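Local coordinates for arginyl-trna synthetase (Thermus thermophilus, PDB 1IQ0), which probably catalyses the ATP-dependent attachment of L-arginine to its cognate tRNA, as a monomeric class I aminoacyl-tRNA synthetase, at residues E211-V216 against E240-R245; R322-P327 against L332-P337. All blocks are in the same frame, centred on the assembly; numbering follows the deposited sequence.

Interaction 1 of 2, residues E211-V216 against E240-R245; sequences ELREEV and ESDIVR
A salt-bridge network of Arg213, Asp242 and Arg245 ties the start of helix 213-229 to the short helix 240-245, within the catalytic domain. The Arg213 and Asp242 side chains cross at about a right angle, and their guanidinium and carboxylate planes are 56° apart. Arg213 NH2 makes a salt bridge to Asp242 OD1, modelled at 2.5 Å; the nitrogen sits too close to the carboxylate, so the exact length is doubtful. On the same carboxylate, OD2 of Asp242 offers the lone pair facing away from its other oxygen to NH1 of Arg245, 2.5 Å away and nearly in the guanidinium plane. A water bridges the helices as well, accepting from Arg213 NH2 at 2.9 Å and donating to Ser241 OG at 2.7 Å; Ser241 OG also bonds to Asp151. An alanine in place of Asp242 removes the shared anion, and the two guanidinium groups would probably be left without their common mate, Arg213 keeping Trp239, its cation-pi partner, and the water. Outside the two helices, Asp242 OD1 has a second partner in Ser335. One carboxylate thus serves both arginines, OD1 toward Arg213 and OD2 toward Arg245, and its negative charge probably lets the two guanidinium groups sit close together.

Interaction 2 of 2, residues R322-P327 against L332-P337; sequences RPYENP and LRTSAP
Arg322 and Thr334 form an antiparallel, hydrogen-bonded pair in the beta hairpin of strands 320-323 and 333-335, towards one margin of the mixed sheet. Their backbones bond in both directions: Arg322 N gives to Thr334 O at 3.1 Å, and Thr334 N gives to Arg322 O at 2.9 Å. Pro323, which has no N-H to offer, faces Arg333 in a non-hydrogen-bonded pair. Beyond it, Tyr324 N reaches Leu332 O at 3.0 Å. The sheet is that of the class I synthetase catalytic domain, a Rossmann-type fold, and strand 333-335 joins the hairpin to it by running parallel to strand 236-239. Tyr324 packs on helix 213-229, against Leu220, Leu221 and Met224, its OH bonded to Asn217, while Thr334 beside it rests on Leu237. With CG anti to the backbone N (chi1 179°), the tyrosine lies side by side with Leu332, CD2 to CD2 at 3.7 Å, while the methyl CG2 of Thr334 comes obliquely to the ring and sits 3.8 Å from Tyr324 CB. At the other end, Arg322 lays its aliphatic stem on Ala336, CD against CB at 3.4 Å, a tight fit. Asn326 folds back on its own strand's extension: ND2 gives to Tyr324 O at 2.9 Å from above the carbonyl plane, and OD1 accepts from the backbone N of Tyr328 and Tyr329.

In the fold
The two interactions, with centres about 13 Å apart, meet at Asp242. Its OD1, already engaged in interaction 1, lies 2.6 Å from Ser335 OG, a probable hydrogen bond into interaction 2, and Pro337 packs on both Asp242 and Arg245. Ser335 OG also bonds to Trp239 N, where strand 236-239 runs into helix 240-245, so the hairpin's inner strand is fastened at that junction. Helix 213-229 is common ground too: its first turn carries Arg213, and further along it covers the Tyr324 side of the hairpin. Val216 on this helix touches Pro114, so the helix that carries Arg213 also leans on the predicted 'HIGH' region, a signature of the class I active site.

Interaction 1 of 2, residues E211-V216 against E240-R245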
# COMPACT_ATOMS: atom_id res chain seq x y z
N GLU A 211 25.82 21.59 5.66
CA GLU A 211 25.76 23.04 5.52
C GLU A 211 24.79 23.59 4.46
O GLU A 211 24.68 24.80 4.30
CB GLU A 211 27.18 23.58 5.28
CG GLU A 211 28.03 23.58 6.55
CD GLU A 211 29.53 23.70 6.29
OE1 GLU A 211 29.92 24.32 5.28
OE2 GLU A 211 30.32 23.18 7.11
N LEU A 212 24.08 22.70 3.77
CA LEU A 212 23.12 23.12 2.76
C LEU A 212 21.73 22.53 3.01
O LEU A 212 20.95 22.37 2.07
CB LEU A 212 23.57 22.70 1.35
CG LEU A 212 24.74 23.38 0.63
CD1 LEU A 212 24.60 24.90 0.70
CD2 LEU A 212 26.03 22.94 1.24
N ARG A 213 21.41 22.21 4.26
CA ARG A 213 20.11 21.62 4.51
C ARG A 213 18.94 22.51 4.12
O ARG A 213 17.97 22.03 3.52
CB ARG A 213 19.95 21.20 5.98
CG ARG A 213 18.67 20.38 6.14
CD ARG A 213 18.09 20.32 7.54
NE ARG A 213 18.65 19.24 8.32
CZ ARG A 213 17.93 18.42 9.09
NH1 ARG A 213 16.62 18.56 9.19
NH2 ARG A 213 18.55 17.47 9.78
N GLU A 214 19.01 23.80 4.46
CA GLU A 214 17.91 24.71 4.12
C GLU A 214 17.67 24.74 2.62
O GLU A 214 16.52 24.73 2.18
CB GLU A 214 18.20 26.12 4.63
CG GLU A 214 18.41 26.18 6.14
CD GLU A 214 17.37 25.37 6.89
OE1 GLU A 214 16.17 25.69 6.77
OE2 GLU A 214 17.76 24.41 7.59
N GLU A 215 18.75 24.77 1.85
CA GLU A 215 18.61 24.78 0.40
C GLU A 215 17.89 23.52 -0.09
O GLU A 215 17.08 23.57 -1.01
CB GLU A 215 19.99 24.88 -0.27
CG GLU A 215 20.60 26.28 -0.23
CD GLU A 215 21.30 26.60 1.09
OE1 GLU A 215 21.14 25.85 2.08
OE2 GLU A 215 22.02 27.62 1.13
N VAL A 216 18.19 22.38 0.54
CA VAL A 216 17.55 21.12 0.17
C VAL A 216 16.09 21.14 0.61
O VAL A 216 15.20 20.72 -0.13
CB VAL A 216 18.25 19.91 0.86
CG1 VAL A 216 17.41 18.64 0.69
CG2 VAL A 216 19.64 19.70 0.26
N GLU A 240 19.26 12.06 6.13
CA GLU A 240 20.56 11.41 6.12
C GLU A 240 21.57 12.15 7.02
O GLU A 240 22.32 11.51 7.77
CB GLU A 240 21.09 11.33 4.68
CG GLU A 240 22.48 10.70 4.54
CD GLU A 240 22.54 9.27 5.06
OE1 GLU A 240 21.55 8.53 4.91
OE2 GLU A 240 23.58 8.88 5.61
N SER A 241 21.60 13.48 6.94
CA SER A 241 22.53 14.24 7.78
C SER A 241 22.28 14.01 9.28
O SER A 241 23.22 14.05 10.07
CB SER A 241 22.48 15.74 7.46
OG SER A 241 21.18 16.28 7.60
N ASP A 242 21.03 13.77 9.66
CA ASP A 242 20.73 13.49 11.07
C ASP A 242 21.17 12.06 11.40
O ASP A 242 21.59 11.77 12.52
CB ASP A 242 19.24 13.66 11.36
CG ASP A 242 18.81 15.12 11.34
OD1 ASP A 242 17.70 15.41 10.84
OD2 ASP A 242 19.58 15.96 11.82
N ILE A 243 21.07 11.17 10.42
CA ILE A 243 21.49 9.78 10.62
C ILE A 243 23.00 9.76 10.87
O ILE A 243 23.50 8.98 11.68
CB ILE A 243 21.15 8.90 9.38
CG1 ILE A 243 19.65 8.56 9.39
CG2 ILE A 243 22.00 7.64 9.37
CD1 ILE A 243 19.20 7.66 8.21
N VAL A 244 23.73 10.64 10.19
CA VAL A 244 25.18 10.74 10.36
C VAL A 244 25.51 11.28 11.76
O VAL A 244 26.35 10.72 12.46
CB VAL A 244 25.81 11.66 9.27
CG1 VAL A 244 27.29 11.97 9.61
CG2 VAL A 244 25.72 10.99 7.90
N ARG A 245 24.83 12.35 12.16
CA ARG A 245 25.06 12.94 13.48
C ARG A 245 24.75 11.95 14.60
O ARG A 245 25.42 11.93 15.63
CB ARG A 245 24.21 14.20 13.67
CG ARG A 245 24.59 15.03 14.91
CD ARG A 245 23.72 16.28 15.10
NE ARG A 245 23.43 16.95 13.83
CZ ARG A 245 22.38 16.66 13.05
NH1 ARG A 245 21.52 15.70 13.42
NH2 ARG A 245 22.21 17.29 11.90
O HOH W 1 21.34 18.11 9.51

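Interaction 2 of 2, residues R322-P327 against L332-P337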
# COMPACT_ATOMS: atom_id res chain seq x y z
N ARG A 322 11.43 16.60 16.17
CA ARG A 322 10.70 17.82 16.51
C ARG A 322 9.66 18.04 15.41
O ARG A 322 9.66 17.33 14.40
CB ARG A 322 11.67 19.02 16.57
CG ARG A 322 12.30 19.35 15.23
CD ARG A 322 13.40 20.41 15.34
NE ARG A 322 12.88 21.71 15.75
CZ ARG A 322 12.96 22.20 16.98
NH1 ARG A 322 13.54 21.49 17.94
NH2 ARG A 322 12.45 23.40 17.25
N PRO A 323 8.75 19.01 15.59
CA PRO A 323 7.73 19.27 14.57
C PRO A 323 8.36 19.78 13.27
O PRO A 323 9.29 20.57 13.30
CB PRO A 323 6.83 20.32 15.22
CG PRO A 323 6.98 20.04 16.70
CD PRO A 323 8.47 19.79 16.82
N TYR A 324 7.84 19.32 12.14
CA TYR A 324 8.35 19.75 10.85
C TYR A 324 7.45 20.85 10.32
O TYR A 324 6.26 20.63 10.08
CB TYR A 324 8.37 18.59 9.85
CG TYR A 324 8.88 18.99 8.48
CD1 TYR A 324 10.18 19.45 8.30
CD2 TYR A 324 8.04 18.91 7.36
CE1 TYR A 324 10.65 19.82 7.04
CE2 TYR A 324 8.50 19.28 6.10
CZ TYR A 324 9.80 19.73 5.95
OH TYR A 324 10.26 20.08 4.70
N GLU A 325 8.03 22.04 10.13
CA GLU A 325 7.28 23.17 9.62
C GLU A 325 6.92 22.94 8.15
O GLU A 325 7.80 22.83 7.30
CB GLU A 325 8.10 24.45 9.77
CG GLU A 325 7.36 25.71 9.34
CD GLU A 325 8.18 26.97 9.52
OE1 GLU A 325 9.27 27.09 8.91
OE2 GLU A 325 7.74 27.86 10.28
N ASN A 326 5.63 22.86 7.87
CA ASN A 326 5.15 22.65 6.51
C ASN A 326 3.66 22.96 6.49
O ASN A 326 2.99 22.86 7.52
CB ASN A 326 5.38 21.20 6.09
CG ASN A 326 4.35 20.25 6.67
OD1 ASN A 326 3.38 19.89 6.00
ND2 ASN A 326 4.54 19.86 7.92
N PRO A 327 3.11 23.33 5.33
CA PRO A 327 1.69 23.65 5.25
C PRO A 327 0.75 22.49 4.93
O PRO A 327 -0.45 22.71 4.79
CB PRO A 327 1.65 24.72 4.17
CG PRO A 327 2.67 24.20 3.20
CD PRO A 327 3.82 23.78 4.12
N LEU A 332 3.21 16.09 11.23
CA LEU A 332 4.46 15.51 10.74
C LEU A 332 5.67 15.90 11.60
O LEU A 332 5.84 17.06 11.95
CB LEU A 332 4.68 15.92 9.28
CG LEU A 332 5.93 15.42 8.56
CD1 LEU A 332 6.00 13.89 8.62
CD2 LEU A 332 5.89 15.90 7.10
N ARG A 333 6.50 14.91 11.94
CA ARG A 333 7.70 15.15 12.74
C ARG A 333 8.95 14.79 11.94
O ARG A 333 8.96 13.82 11.17
CB ARG A 333 7.66 14.35 14.05
CG ARG A 333 6.73 14.90 15.14
CD ARG A 333 6.66 13.96 16.36
NE ARG A 333 7.86 13.95 17.21
CZ ARG A 333 8.56 12.86 17.54
NH1 ARG A 333 8.20 11.65 17.09
NH2 ARG A 333 9.61 12.95 18.35
N THR A 334 10.01 15.56 12.13
CA THR A 334 11.25 15.33 11.40
C THR A 334 12.44 15.12 12.33
O THR A 334 12.45 15.62 13.45
CB THR A 334 11.60 16.54 10.50
OG1 THR A 334 12.81 16.29 9.78
CG2 THR A 334 11.80 17.80 11.35
N SER A 335 13.43 14.36 11.87
CA SER A 335 14.64 14.20 12.65
C SER A 335 15.28 15.58 12.55
O SER A 335 15.03 16.31 11.58
CB SER A 335 15.57 13.16 12.02
OG SER A 335 15.88 13.51 10.68
N ALA A 336 16.09 15.94 13.54
CA ALA A 336 16.75 17.24 13.55
C ALA A 336 17.90 17.25 14.55
O ALA A 336 18.05 16.34 15.36
CB ALA A 336 15.73 18.33 13.90
N PRO A 337 18.75 18.29 14.51
CA PRO A 337 19.87 18.36 15.45
C PRO A 337 19.35 18.34 16.88
O PRO A 337 19.92 17.69 17.76
CB PRO A 337 20.53 19.69 15.11
CG PRO A 337 20.24 19.85 13.64
CD PRO A 337 18.79 19.42 13.56